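Local coordinates for protein deoxyribodipyrimidine photo-lyase (Oryza sativa Japonica Group, PDB 3UMV) that repairs ultraviolet-damaged DNA, using light and a bound FAD to split cyclobutane pyrimidine dimers back into separate pyrimidines, at residues L140-E145 / P335-L340; P173-S178 / F330-P335; D274-R279 / R468-D473; R396-K401 / M461-C466. One frame throughout, in Å; residues are numbered along the deposited sequence.

How the interactions relate
Interactions 1 and 2 join the N-terminal photolyase region (the start of helix 141-157 and the short helix near 174-177) to the end of helix 310-333 and the loop after it. They share Pro335, and their centres are 12 Å apart. Arg144 NH1 of interaction 1 probably donates to Tyr332 O of interaction 2 at 3.1 Å. Interactions 3 and 4 form a second pair, with centres also 12 Å apart. Both use helix 463-469, and Val472 CG1 packs on Tyr463 OH at 3.7 Å. The two pairs lie 27 to 34 Å apart between centres and do not touch. Interaction 4 alone touches the FAD. Pro275 of interaction 3 has its side chain about 10 Å from the FAD, and Val174 of interaction 2 about 13 Å.

Interaction 1 (L140-E145 / P335-L340); sequences LRPVRE and PQYDSL
Arg141 meets Asp338, Pro335 and Tyr337 and carries most of this contact. Its guanidinium grips the Asp338 carboxylate end-on in a salt bridge with two hydrogen bonds. NH1 reaches Asp338 OD1 at 2.9 Å and NH2 reaches Asp338 OD2 at 2.9 Å. Both oxygens lie close to the guanidinium plane, but the nitrogens meet them from above the carboxylate plane, as the two planes are 41° apart. NH2 also donates to Pro335 O at 2.9 Å, in the carbonyl plane. A water takes a bond from Arg141 NE and gives one to the same Pro335 O. All three guanidinium nitrogens are thus engaged, which should fix the group's rotation. The bend at chi3 (55°) folds the chain back over the tyrosine.

The second kind of contact is stacking. The guanidinium lies flat on the Tyr337 ring, with planes 8° apart and centres 4.5 Å apart. It is an off-centre cation-pi contact, with NH2 over the ring face. The hydroxyl of the same ring takes a nearly straight bond from the backbone Arg141 N, at 2.8 Å to Tyr337 OH. This occupies an NH in the first turn of the helix.

Apolar contact is smaller. Leu140 CD2 rests 4.1 Å from Tyr337 CZ.

The contact ties the N-terminal end of helix 141-157, in the photolyase alpha/beta domain, to the loop between helices 310-333 and 345-353. Tyr337 also packs on helix 310-333 and meets Tyr434 of helix 431-442 edge-to-face.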
# COMPACT_ATOMS: atom_id res chain seq x y z
N LEU A 140 -7.88 -2.96 -4.73
CA LEU A 140 -8.73 -1.81 -4.41
C LEU A 140 -9.74 -1.58 -5.53
O LEU A 140 -9.40 -1.66 -6.72
CB LEU A 140 -7.89 -0.56 -4.19
CG LEU A 140 -6.95 -0.66 -2.98
CD1 LEU A 140 -6.36 0.71 -2.73
CD2 LEU A 140 -7.70 -1.19 -1.73
N ARG A 141 -10.99 -1.28 -5.17
CA ARG A 141 -12.02 -1.23 -6.19
C ARG A 141 -11.80 -0.20 -7.31
O ARG A 141 -12.10 -0.51 -8.46
CB ARG A 141 -13.44 -1.16 -5.59
CG ARG A 141 -13.93 0.22 -5.17
CD ARG A 141 -15.35 0.13 -4.57
NE ARG A 141 -15.43 -0.82 -3.47
CZ ARG A 141 -15.32 -0.49 -2.18
NH1 ARG A 141 -15.13 0.78 -1.81
NH2 ARG A 141 -15.41 -1.43 -1.24
N PRO A 142 -11.27 1.01 -7.01
CA PRO A 142 -11.13 1.89 -8.18
C PRO A 142 -10.10 1.41 -9.20
O PRO A 142 -10.22 1.73 -10.39
CB PRO A 142 -10.73 3.25 -7.58
CG PRO A 142 -10.41 2.99 -6.15
CD PRO A 142 -11.02 1.70 -5.73
N VAL A 143 -9.10 0.68 -8.73
CA VAL A 143 -8.08 0.14 -9.62
C VAL A 143 -8.61 -1.03 -10.45
O VAL A 143 -8.42 -1.08 -11.66
CB VAL A 143 -6.85 -0.30 -8.84
CG1 VAL A 143 -5.83 -0.88 -9.80
CG2 VAL A 143 -6.29 0.87 -8.05
N ARG A 144 -9.24 -1.99 -9.77
CA ARG A 144 -9.89 -3.11 -10.41
C ARG A 144 -10.90 -2.64 -11.45
O ARG A 144 -10.98 -3.20 -12.53
CB ARG A 144 -10.59 -4.03 -9.39
CG ARG A 144 -9.67 -4.73 -8.42
CD ARG A 144 -10.42 -5.74 -7.55
NE ARG A 144 -10.85 -6.93 -8.28
CZ ARG A 144 -11.29 -8.04 -7.69
NH1 ARG A 144 -11.37 -8.11 -6.38
NH2 ARG A 144 -11.67 -9.09 -8.41
N GLU A 145 -11.67 -1.60 -11.12
CA GLU A 145 -12.68 -1.10 -12.06
C GLU A 145 -12.02 -0.45 -13.26
O GLU A 145 -12.50 -0.59 -14.39
CB GLU A 145 -13.62 -0.12 -11.36
CG GLU A 145 -14.51 -0.79 -10.33
CD GLU A 145 -15.26 0.19 -9.46
OE1 GLU A 145 -16.00 -0.26 -8.56
OE2 GLU A 145 -15.11 1.42 -9.66
N PRO A 335 -15.58 -7.78 -1.34
CA PRO A 335 -15.86 -6.53 -2.07
C PRO A 335 -16.22 -5.37 -1.15
O PRO A 335 -15.96 -4.22 -1.51
CB PRO A 335 -17.08 -6.89 -2.94
CG PRO A 335 -16.98 -8.34 -3.13
CD PRO A 335 -16.43 -8.88 -1.82
N GLN A 336 -16.80 -5.66 0.00
CA GLN A 336 -17.18 -4.63 0.97
C GLN A 336 -16.15 -4.50 2.08
O GLN A 336 -16.47 -4.56 3.28
CB GLN A 336 -18.58 -4.91 1.52
CG GLN A 336 -19.67 -4.70 0.47
CD GLN A 336 -21.03 -5.19 0.93
OE1 GLN A 336 -21.88 -4.41 1.34
NE2 GLN A 336 -21.23 -6.50 0.87
N TYR A 337 -14.90 -4.29 1.68
CA TYR A 337 -13.78 -4.34 2.61
C TYR A 337 -13.64 -3.08 3.44
O TYR A 337 -12.85 -3.04 4.37
CB TYR A 337 -12.47 -4.62 1.85
CG TYR A 337 -12.19 -3.66 0.72
CD1 TYR A 337 -11.81 -2.34 0.99
CD2 TYR A 337 -12.32 -4.06 -0.60
CE1 TYR A 337 -11.57 -1.44 -0.05
CE2 TYR A 337 -12.07 -3.17 -1.64
CZ TYR A 337 -11.70 -1.87 -1.36
OH TYR A 337 -11.45 -1.02 -2.40
N ASP A 338 -14.44 -2.05 3.13
CA ASP A 338 -14.38 -0.78 3.84
C ASP A 338 -15.70 -0.43 4.52
O ASP A 338 -16.01 0.74 4.70
CB ASP A 338 -14.01 0.35 2.86
CG ASP A 338 -15.00 0.48 1.70
OD1 ASP A 338 -15.01 1.53 1.04
OD2 ASP A 338 -15.78 -0.47 1.46
N SER A 339 -16.47 -1.46 4.89
CA SER A 339 -17.79 -1.26 5.46
C SER A 339 -18.08 -2.35 6.50
O SER A 339 -17.49 -3.43 6.45
CB SER A 339 -18.85 -1.29 4.35
OG SER A 339 -20.03 -0.61 4.75
N LEU A 340 -18.99 -2.06 7.43
CA LEU A 340 -19.29 -3.02 8.49
C LEU A 340 -19.77 -4.33 7.90
O LEU A 340 -19.57 -5.40 8.47
CB LEU A 340 -20.35 -2.45 9.45
CG LEU A 340 -20.83 -3.37 10.57
CD1 LEU A 340 -19.66 -3.77 11.47
CD2 LEU A 340 -21.93 -2.68 11.40
O HOH W 1 -15.52 -3.61 -4.13

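Interaction 2 (P173-S178 / F330-P335); sequences PVWTAS and FCYYQP
The short, weakly bonded helix around Val174 to Ala177 faces the last turn of helix 310-333, with Val174 and Tyr332 nearest in the backbone at 7.8 Å between CA atoms. The contact joins this short helix, which follows strand 162-166, to the C-terminal end of a helix that also carries Glu325, a probable FAD-binding residue. Val174 CG2 points at the root of the Tyr332 side chain, 3.8 Å from Tyr332 CB, and also touches CG and CD2. CG1 of the same valine lies over one face of the Tyr332 ring. The other end of that ring meets tryptophan: Tyr332 OH sits at the edge of the Trp175 indole, 4.0 Å from Trp175 CE3. The indole NH is used by Ser24 O.

Tyr333 makes the polar bond. Its hydroxyl donates to Ser178 O, with 2.7 Å between Tyr333 OH and Ser178 O. The C=O...O angle is 135°, and the donor is tilted 16° from the carbonyl plane. Tyr333 CG stands beside its backbone N (chi1 -73°), which sends the ring across to Ser178. Within the helix segment, Tyr332 CD2 covers the centre of one face of the Tyr333 ring and probably helps to hold it. The Ser178 hydroxyl bonds with Glu182.

Around the contact, Val174 and Tyr332 both meet Phe137. Helices 185-193 and 196-199 pack against Ala177 and Thr176. Helix 431-442 packs against Phe330 and Cys331 of helix 310-333.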
# COMPACT_ATOMS: atom_id res chain seq x y z
N PRO A 173 1.35 -15.10 -4.94
CA PRO A 173 0.27 -14.48 -5.71
C PRO A 173 -1.06 -14.54 -4.97
O PRO A 173 -1.39 -15.57 -4.38
CB PRO A 173 0.22 -15.33 -6.98
CG PRO A 173 1.61 -15.83 -7.13
CD PRO A 173 2.16 -16.03 -5.76
N VAL A 174 -1.80 -13.43 -4.98
CA VAL A 174 -3.03 -13.32 -4.20
C VAL A 174 -4.06 -14.43 -4.51
O VAL A 174 -4.73 -14.94 -3.60
CB VAL A 174 -3.69 -11.93 -4.38
CG1 VAL A 174 -4.11 -11.72 -5.86
CG2 VAL A 174 -4.88 -11.79 -3.44
N TRP A 175 -4.19 -14.82 -5.78
CA TRP A 175 -5.18 -15.83 -6.16
C TRP A 175 -4.69 -17.25 -5.87
O TRP A 175 -5.46 -18.21 -5.88
CB TRP A 175 -5.57 -15.67 -7.64
CG TRP A 175 -4.42 -15.26 -8.48
CD1 TRP A 175 -3.33 -16.02 -8.82
CD2 TRP A 175 -4.21 -13.97 -9.07
NE1 TRP A 175 -2.46 -15.29 -9.59
CE2 TRP A 175 -2.97 -14.03 -9.76
CE3 TRP A 175 -4.94 -12.79 -9.10
CZ2 TRP A 175 -2.46 -12.94 -10.44
CZ3 TRP A 175 -4.43 -11.71 -9.79
CH2 TRP A 175 -3.21 -11.79 -10.46
N THR A 176 -3.40 -17.37 -5.57
CA THR A 176 -2.79 -18.66 -5.26
C THR A 176 -2.66 -18.87 -3.75
O THR A 176 -2.81 -19.99 -3.26
CB THR A 176 -1.40 -18.75 -5.89
OG1 THR A 176 -1.53 -18.65 -7.31
CG2 THR A 176 -0.73 -20.07 -5.53
N ALA A 177 -2.41 -17.80 -3.00
CA ALA A 177 -2.14 -17.95 -1.56
C ALA A 177 -3.30 -18.66 -0.87
O ALA A 177 -3.11 -19.58 -0.06
CB ALA A 177 -1.91 -16.58 -0.91
N SER A 178 -4.50 -18.19 -1.17
CA SER A 178 -5.72 -18.83 -0.71
C SER A 178 -6.78 -18.64 -1.78
O SER A 178 -6.73 -17.69 -2.58
CB SER A 178 -6.19 -18.24 0.62
OG SER A 178 -7.34 -18.92 1.08
N PHE A 330 -7.90 -10.15 1.99
CA PHE A 330 -9.21 -9.71 2.43
C PHE A 330 -9.86 -8.79 1.41
O PHE A 330 -11.01 -8.99 1.02
CB PHE A 330 -9.13 -9.03 3.79
CG PHE A 330 -10.44 -8.49 4.25
CD1 PHE A 330 -11.42 -9.34 4.77
CD2 PHE A 330 -10.70 -7.14 4.18
CE1 PHE A 330 -12.64 -8.83 5.20
CE2 PHE A 330 -11.93 -6.62 4.62
CZ PHE A 330 -12.88 -7.46 5.12
N CYS A 331 -9.14 -7.77 0.97
CA CYS A 331 -9.74 -6.83 0.02
C CYS A 331 -10.06 -7.49 -1.33
O CYS A 331 -11.05 -7.15 -1.97
CB CYS A 331 -8.86 -5.59 -0.16
SG CYS A 331 -8.64 -4.62 1.34
N TYR A 332 -9.25 -8.46 -1.75
CA TYR A 332 -9.47 -9.14 -3.02
C TYR A 332 -10.76 -9.98 -3.00
O TYR A 332 -11.50 -9.99 -3.98
CB TYR A 332 -8.26 -10.01 -3.37
CG TYR A 332 -8.41 -10.78 -4.66
CD1 TYR A 332 -8.30 -10.13 -5.90
CD2 TYR A 332 -8.65 -12.15 -4.66
CE1 TYR A 332 -8.43 -10.82 -7.07
CE2 TYR A 332 -8.78 -12.85 -5.85
CZ TYR A 332 -8.67 -12.17 -7.05
OH TYR A 332 -8.80 -12.84 -8.24
N TYR A 333 -11.04 -10.65 -1.88
CA TYR A 333 -12.17 -11.57 -1.80
C TYR A 333 -13.42 -10.98 -1.16
O TYR A 333 -14.51 -11.53 -1.33
CB TYR A 333 -11.81 -12.88 -1.07
CG TYR A 333 -10.92 -13.80 -1.86
CD1 TYR A 333 -11.37 -14.39 -3.04
CD2 TYR A 333 -9.63 -14.10 -1.43
CE1 TYR A 333 -10.56 -15.25 -3.77
CE2 TYR A 333 -8.81 -14.96 -2.16
CZ TYR A 333 -9.29 -15.52 -3.33
OH TYR A 333 -8.49 -16.37 -4.06
N GLN A 334 -13.26 -9.89 -0.41
CA GLN A 334 -14.38 -9.21 0.24
C GLN A 334 -14.61 -7.85 -0.41
O GLN A 334 -13.93 -6.87 -0.09
CB GLN A 334 -14.10 -9.08 1.75
CG GLN A 334 -15.18 -8.31 2.56
CD GLN A 334 -16.61 -8.77 2.27
OE1 GLN A 334 -17.27 -8.24 1.38
NE2 GLN A 334 -17.09 -9.77 3.02
N PRO A 335 -15.58 -7.78 -1.34
CA PRO A 335 -15.86 -6.53 -2.07
C PRO A 335 -16.22 -5.37 -1.15
O PRO A 335 -15.96 -4.22 -1.51
CB PRO A 335 -17.08 -6.89 -2.94
CG PRO A 335 -16.98 -8.34 -3.13
CD PRO A 335 -16.43 -8.88 -1.82

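Interaction 3 (D274-R279 / R468-D473); sequences DPTKPR and RKFDVD. With URE (urea), chain J.
Phe470 packs against a type I beta turn, Asp274 to Lys277, that opens with an Asx turn. At its root, Phe470 CB meets the carboxylate of the turn, 3.5 Å from Asp274 OD1. The ring is set by chi1 63°, which places CG between the backbone N and the carbonyl carbon and aims it at Pro275. Pro275 CD lies over the ring centre, 3.5 Å from the centroid and only 3° off the normal. This is a CH-pi contact. On the way out, CD1 passes Thr276 CG2, which also rests 3.3 Å from Asp471 O. At the tip, CZ meets the next proline carbon, with 3.7 Å between Phe470 CZ and Pro275 CG.

The turn is held from within. Asp274 OD1 accepts two bonds from the same face of its carboxylate. Thr276 OG1 donates on the syn side, 2.6 Å from Asp274 OD1, and Thr276 N donates from above the plane. With the Lys277 N to Asp274 O bond that closes the turn, they probably help hold the proline against the ring.

The contact joins the loop after helix 268-271 to the junction of helices 463-469 and 472-489. Phe470 and Pro275 also both pack on Met395 of helix 393-405. Farther along the loop, Pro278 O accepts from a bound urea. A water spans the two segments: it donates to Thr276 OG1 and accepts from Asp471 N at 2.9 Å from its oxygen.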
# COMPACT_ATOMS: atom_id res chain seq x y z
N ASP A 274 6.48 -0.06 20.93
CA ASP A 274 6.78 1.06 21.83
C ASP A 274 6.84 2.40 21.07
O ASP A 274 7.82 2.68 20.39
CB ASP A 274 8.12 0.79 22.52
CG ASP A 274 8.44 1.82 23.58
OD1 ASP A 274 7.78 2.88 23.65
OD2 ASP A 274 9.38 1.57 24.37
N PRO A 275 5.78 3.22 21.19
CA PRO A 275 5.75 4.45 20.39
C PRO A 275 6.82 5.47 20.74
O PRO A 275 7.00 6.43 19.99
CB PRO A 275 4.35 5.00 20.66
CG PRO A 275 3.55 3.78 21.02
CD PRO A 275 4.49 2.94 21.83
N THR A 276 7.50 5.28 21.87
CA THR A 276 8.59 6.16 22.25
C THR A 276 9.91 5.73 21.60
O THR A 276 10.96 6.31 21.88
CB THR A 276 8.79 6.24 23.78
OG1 THR A 276 9.26 4.98 24.28
CG2 THR A 276 7.48 6.60 24.48
N LYS A 277 9.85 4.71 20.76
CA LYS A 277 11.00 4.28 19.96
C LYS A 277 10.65 4.36 18.48
O LYS A 277 10.50 3.34 17.81
CB LYS A 277 11.43 2.87 20.35
CG LYS A 277 11.85 2.79 21.81
CD LYS A 277 12.26 1.39 22.23
CE LYS A 277 12.51 1.36 23.74
NZ LYS A 277 13.13 0.08 24.20
N PRO A 278 10.49 5.59 17.97
CA PRO A 278 10.04 5.81 16.59
C PRO A 278 10.96 5.15 15.57
O PRO A 278 10.50 4.72 14.52
CB PRO A 278 10.05 7.34 16.45
CG PRO A 278 10.84 7.86 17.62
CD PRO A 278 10.71 6.85 18.71
N ARG A 279 12.25 5.07 15.89
CA ARG A 279 13.25 4.57 14.95
C ARG A 279 13.34 3.05 14.90
O ARG A 279 14.07 2.50 14.08
CB ARG A 279 14.63 5.14 15.30
CG ARG A 279 14.77 6.63 15.06
CD ARG A 279 16.16 7.12 15.45
NE ARG A 279 17.22 6.41 14.74
CZ ARG A 279 17.94 5.42 15.27
NH1 ARG A 279 18.89 4.83 14.55
NH2 ARG A 279 17.71 5.02 16.52
N ARG A 468 0.88 1.22 31.25
CA ARG A 468 1.61 0.07 31.78
C ARG A 468 2.73 -0.36 30.84
O ARG A 468 3.78 -0.82 31.29
CB ARG A 468 0.66 -1.10 32.02
CG ARG A 468 -0.36 -0.87 33.11
CD ARG A 468 -1.12 -2.15 33.42
NE ARG A 468 -1.73 -2.72 32.22
CZ ARG A 468 -3.01 -2.58 31.89
NH1 ARG A 468 -3.83 -1.88 32.67
NH2 ARG A 468 -3.48 -3.14 30.78
N LYS A 469 2.51 -0.19 29.53
CA LYS A 469 3.42 -0.75 28.53
C LYS A 469 4.58 0.18 28.17
O LYS A 469 5.69 -0.29 27.92
CB LYS A 469 2.64 -1.15 27.27
CG LYS A 469 1.45 -2.06 27.54
CD LYS A 469 0.77 -2.53 26.25
CE LYS A 469 1.61 -3.59 25.54
NZ LYS A 469 1.01 -4.02 24.25
N PHE A 470 4.33 1.48 28.12
CA PHE A 470 5.36 2.44 27.73
C PHE A 470 5.14 3.82 28.34
O PHE A 470 4.08 4.09 28.90
CB PHE A 470 5.46 2.56 26.21
CG PHE A 470 4.21 3.10 25.54
CD1 PHE A 470 4.09 4.45 25.27
CD2 PHE A 470 3.17 2.25 25.18
CE1 PHE A 470 2.93 4.95 24.66
CE2 PHE A 470 2.03 2.75 24.57
CZ PHE A 470 1.91 4.10 24.31
N ASP A 471 6.14 4.68 28.20
CA ASP A 471 6.11 6.03 28.77
C ASP A 471 5.21 6.94 27.93
O ASP A 471 5.69 7.62 27.01
CB ASP A 471 7.55 6.59 28.82
CG ASP A 471 7.66 7.89 29.60
OD1 ASP A 471 6.64 8.56 29.87
OD2 ASP A 471 8.81 8.27 29.92
N VAL A 472 3.92 6.94 28.25
CA VAL A 472 2.91 7.75 27.55
C VAL A 472 3.25 9.24 27.50
O VAL A 472 3.04 9.89 26.48
CB VAL A 472 1.52 7.58 28.21
CG1 VAL A 472 0.52 8.57 27.62
CG2 VAL A 472 1.01 6.16 28.04
N ASP A 473 3.79 9.78 28.60
CA ASP A 473 4.11 11.20 28.64
C ASP A 473 5.25 11.55 27.69
O ASP A 473 5.27 12.64 27.10
CB ASP A 473 4.44 11.64 30.07
CG ASP A 473 3.25 11.53 31.00
OD1 ASP A 473 2.10 11.47 30.50
OD2 ASP A 473 3.45 11.52 32.23
C URE J . 6.65 6.28 13.48
O URE J . 5.65 6.97 13.66
N1 URE J . 7.47 6.01 14.46
N2 URE J . 6.99 5.95 12.25
O HOH W 2 8.72 3.86 27.26

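Interaction 4 (R396-K401 / M461-C466); sequences RMYWAK and MNYAGC. With FAD (flavin-adenine dinucleotide), chain I.
Tyr398 and Met461 fill the tight part of this contact, where helix 393-405 meets the start of helix 463-469. The Met461 sulfur lodges between two side chains of the first helix. SD is 3.8 Å from Met397 CB and 3.8 Å from Lys401 CD. The bend at chi3 (78°) turns CE toward the backbone of Tyr398. The Lys401 chain crosses Met461 at about a right angle, and its NZ bonds onward to Arg459 O and Ser440 O.

The Tyr398 ring extends toward the helix start, with CG anti to the backbone N (chi1 -179°). Its edge meets the Asn462-Tyr463 peptide, with Asn462 C 3.6 Å from Tyr398 CE2, and its hydroxyl bonds to Asp375 OD1. Cys466 SG approaches obliquely, 4.3 Å from the ring centroid, in a sulfur-aromatic contact.

The side toward Asn462 and Tyr463 is looser. The Tyr463 side chain meets the tyrosine hydroxyl, with CB 3.7 Å from Tyr398 OH. Asn462 turns its side chain away and caps its own helix, with OD1 accepting from Gly465 N at 2.9 Å.

The first helix also lines the flavin. Arg396 NH1 lies 3.1 Å from FAD C4X, while Met397 CG and Ala400 CB touch the ring methyls. Met397 thus meets both Met461 and the flavin. The arginine also forms a salt bridge with Asp427. Trp399, predicted to carry an electron as a tryptophanyl radical, meets Trp378, another predicted carrier.

Between the segments the chemistry is apolar and sulfur-rich, so shape and dispersion probably hold the pair together.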
# COMPACT_ATOMS: atom_id res chain seq x y z
N ARG A 396 -1.82 3.28 16.05
CA ARG A 396 -2.94 3.16 15.10
C ARG A 396 -4.09 2.31 15.64
O ARG A 396 -5.28 2.65 15.43
CB ARG A 396 -2.47 2.63 13.73
CG ARG A 396 -1.53 3.57 13.02
CD ARG A 396 -1.36 3.19 11.55
NE ARG A 396 -0.09 3.68 11.03
CZ ARG A 396 0.14 3.92 9.75
NH1 ARG A 396 -0.82 3.75 8.86
NH2 ARG A 396 1.34 4.36 9.35
N MET A 397 -3.75 1.24 16.36
CA MET A 397 -4.77 0.38 16.98
C MET A 397 -5.56 1.15 18.05
O MET A 397 -6.79 1.14 18.05
CB MET A 397 -4.12 -0.86 17.59
CG MET A 397 -3.42 -1.74 16.58
SD MET A 397 -2.70 -3.23 17.32
CE MET A 397 -1.16 -2.57 17.91
N TYR A 398 -4.84 1.81 18.96
CA TYR A 398 -5.45 2.62 20.01
C TYR A 398 -6.33 3.72 19.40
O TYR A 398 -7.49 3.88 19.77
CB TYR A 398 -4.36 3.25 20.87
CG TYR A 398 -4.87 4.09 22.02
CD1 TYR A 398 -5.03 5.46 21.89
CD2 TYR A 398 -5.20 3.50 23.23
CE1 TYR A 398 -5.49 6.24 22.96
CE2 TYR A 398 -5.66 4.25 24.29
CZ TYR A 398 -5.82 5.61 24.15
OH TYR A 398 -6.29 6.33 25.23
N TRP A 399 -5.76 4.43 18.44
CA TRP A 399 -6.40 5.56 17.77
C TRP A 399 -7.74 5.17 17.16
O TRP A 399 -8.76 5.83 17.39
CB TRP A 399 -5.44 6.08 16.70
CG TRP A 399 -5.99 7.09 15.77
CD1 TRP A 399 -6.07 8.44 15.97
CD2 TRP A 399 -6.46 6.85 14.44
NE1 TRP A 399 -6.59 9.05 14.86
CE2 TRP A 399 -6.84 8.10 13.90
CE3 TRP A 399 -6.59 5.71 13.65
CZ2 TRP A 399 -7.37 8.22 12.62
CZ3 TRP A 399 -7.11 5.84 12.39
CH2 TRP A 399 -7.49 7.08 11.88
N ALA A 400 -7.76 4.08 16.41
CA ALA A 400 -9.00 3.70 15.75
C ALA A 400 -10.04 3.16 16.74
O ALA A 400 -11.24 3.36 16.55
CB ALA A 400 -8.72 2.68 14.63
N LYS A 401 -9.59 2.45 17.77
CA LYS A 401 -10.50 1.95 18.78
C LYS A 401 -11.18 3.05 19.58
O LYS A 401 -12.36 2.92 19.96
CB LYS A 401 -9.79 0.96 19.69
CG LYS A 401 -9.50 -0.35 18.99
CD LYS A 401 -8.98 -1.40 19.94
CE LYS A 401 -8.68 -2.70 19.16
NZ LYS A 401 -9.93 -3.39 18.74
N MET A 461 -9.01 -1.39 24.16
CA MET A 461 -7.72 -0.88 24.62
C MET A 461 -8.00 0.42 25.35
O MET A 461 -8.94 1.14 25.01
CB MET A 461 -6.79 -0.62 23.43
CG MET A 461 -6.31 -1.86 22.66
SD MET A 461 -5.40 -1.40 21.15
CE MET A 461 -3.80 -0.94 21.83
N ASN A 462 -7.20 0.74 26.36
CA ASN A 462 -7.41 2.00 27.06
C ASN A 462 -6.12 2.68 27.48
O ASN A 462 -5.03 2.11 27.33
CB ASN A 462 -8.40 1.87 28.24
CG ASN A 462 -7.92 0.90 29.32
OD1 ASN A 462 -6.79 0.41 29.29
ND2 ASN A 462 -8.79 0.64 30.29
N TYR A 463 -6.27 3.92 27.95
CA TYR A 463 -5.15 4.77 28.34
C TYR A 463 -4.33 4.04 29.39
O TYR A 463 -3.11 3.93 29.26
CB TYR A 463 -5.70 6.08 28.91
CG TYR A 463 -4.70 7.19 29.13
CD1 TYR A 463 -3.91 7.23 30.28
CD2 TYR A 463 -4.58 8.24 28.22
CE1 TYR A 463 -3.00 8.27 30.49
CE2 TYR A 463 -3.69 9.28 28.42
CZ TYR A 463 -2.89 9.29 29.56
OH TYR A 463 -2.00 10.32 29.76
N ALA A 464 -5.01 3.54 30.42
CA ALA A 464 -4.32 2.83 31.50
C ALA A 464 -3.50 1.66 30.98
O ALA A 464 -2.41 1.37 31.48
CB ALA A 464 -5.32 2.36 32.55
N GLY A 465 -4.01 0.98 29.96
CA GLY A 465 -3.32 -0.15 29.37
C GLY A 465 -2.05 0.27 28.68
O GLY A 465 -1.04 -0.44 28.70
N CYS A 466 -2.09 1.45 28.06
CA CYS A 466 -0.90 2.00 27.41
C CYS A 466 0.14 2.42 28.43
O CYS A 466 1.33 2.20 28.23
CB CYS A 466 -1.27 3.17 26.52
SG CYS A 466 -2.25 2.68 25.07
PA FAD I . 6.95 -2.16 10.49
O1A FAD I . 6.60 -2.58 11.89
O2A FAD I . 8.42 -1.95 10.25
O5B FAD I . 6.35 -3.24 9.48
C5B FAD I . 6.99 -3.56 8.26
C4B FAD I . 5.94 -3.81 7.17
O4B FAD I . 5.05 -4.86 7.53
C3B FAD I . 5.04 -2.61 6.96
O3B FAD I . 5.63 -1.67 6.10
C2B FAD I . 3.83 -3.25 6.34
O2B FAD I . 4.12 -3.56 4.99
C1B FAD I . 3.74 -4.55 7.09
N9A FAD I . 2.83 -4.44 8.24
C8A FAD I . 3.14 -4.13 9.53
N7A FAD I . 1.99 -4.15 10.25
C5A FAD I . 0.95 -4.44 9.41
C6A FAD I . -0.43 -4.60 9.58
N6A FAD I . -1.01 -4.55 10.78
N1A FAD I . -1.22 -4.92 8.50
C2A FAD I . -0.65 -5.09 7.26
N3A FAD I . 0.70 -4.94 7.09
C4A FAD I . 1.48 -4.63 8.15
N1 FAD I . -0.57 0.05 6.93
C2 FAD I . -0.35 0.64 5.71
O2 FAD I . 0.56 0.19 5.02
N3 FAD I . -1.15 1.68 5.28
C4 FAD I . -2.18 2.15 6.07
O4 FAD I . -2.89 3.08 5.68
C4X FAD I . -2.40 1.54 7.30
N5 FAD I . -3.40 1.98 8.15
C5X FAD I . -3.62 1.35 9.36
C6 FAD I . -4.65 1.78 10.19
C7 FAD I . -4.87 1.15 11.42
C7M FAD I . -6.00 1.62 12.30
C8 FAD I . -4.04 0.09 11.81
C8M FAD I . -4.22 -0.62 13.11
C9 FAD I . -3.01 -0.31 10.97
C9A FAD I . -2.80 0.31 9.76
N10 FAD I . -1.77 -0.10 8.94
C10 FAD I . -1.59 0.51 7.72
C1' FAD I . -0.84 -1.24 9.33
C2' FAD I . 0.44 -0.79 10.10
O2' FAD I . 0.18 0.10 11.19
C3' FAD I . 1.51 -0.14 9.21
O3' FAD I . 1.76 -0.97 8.11
C4' FAD I . 2.84 0.10 9.94
O4' FAD I . 2.63 0.94 11.06
C5' FAD I . 3.82 0.72 8.95
O5' FAD I . 4.99 1.24 9.52
P FAD I . 6.39 0.49 9.26
O1P FAD I . 6.60 0.25 7.78
O2P FAD I . 7.50 1.29 9.89
O3P FAD I . 6.07 -0.84 10.12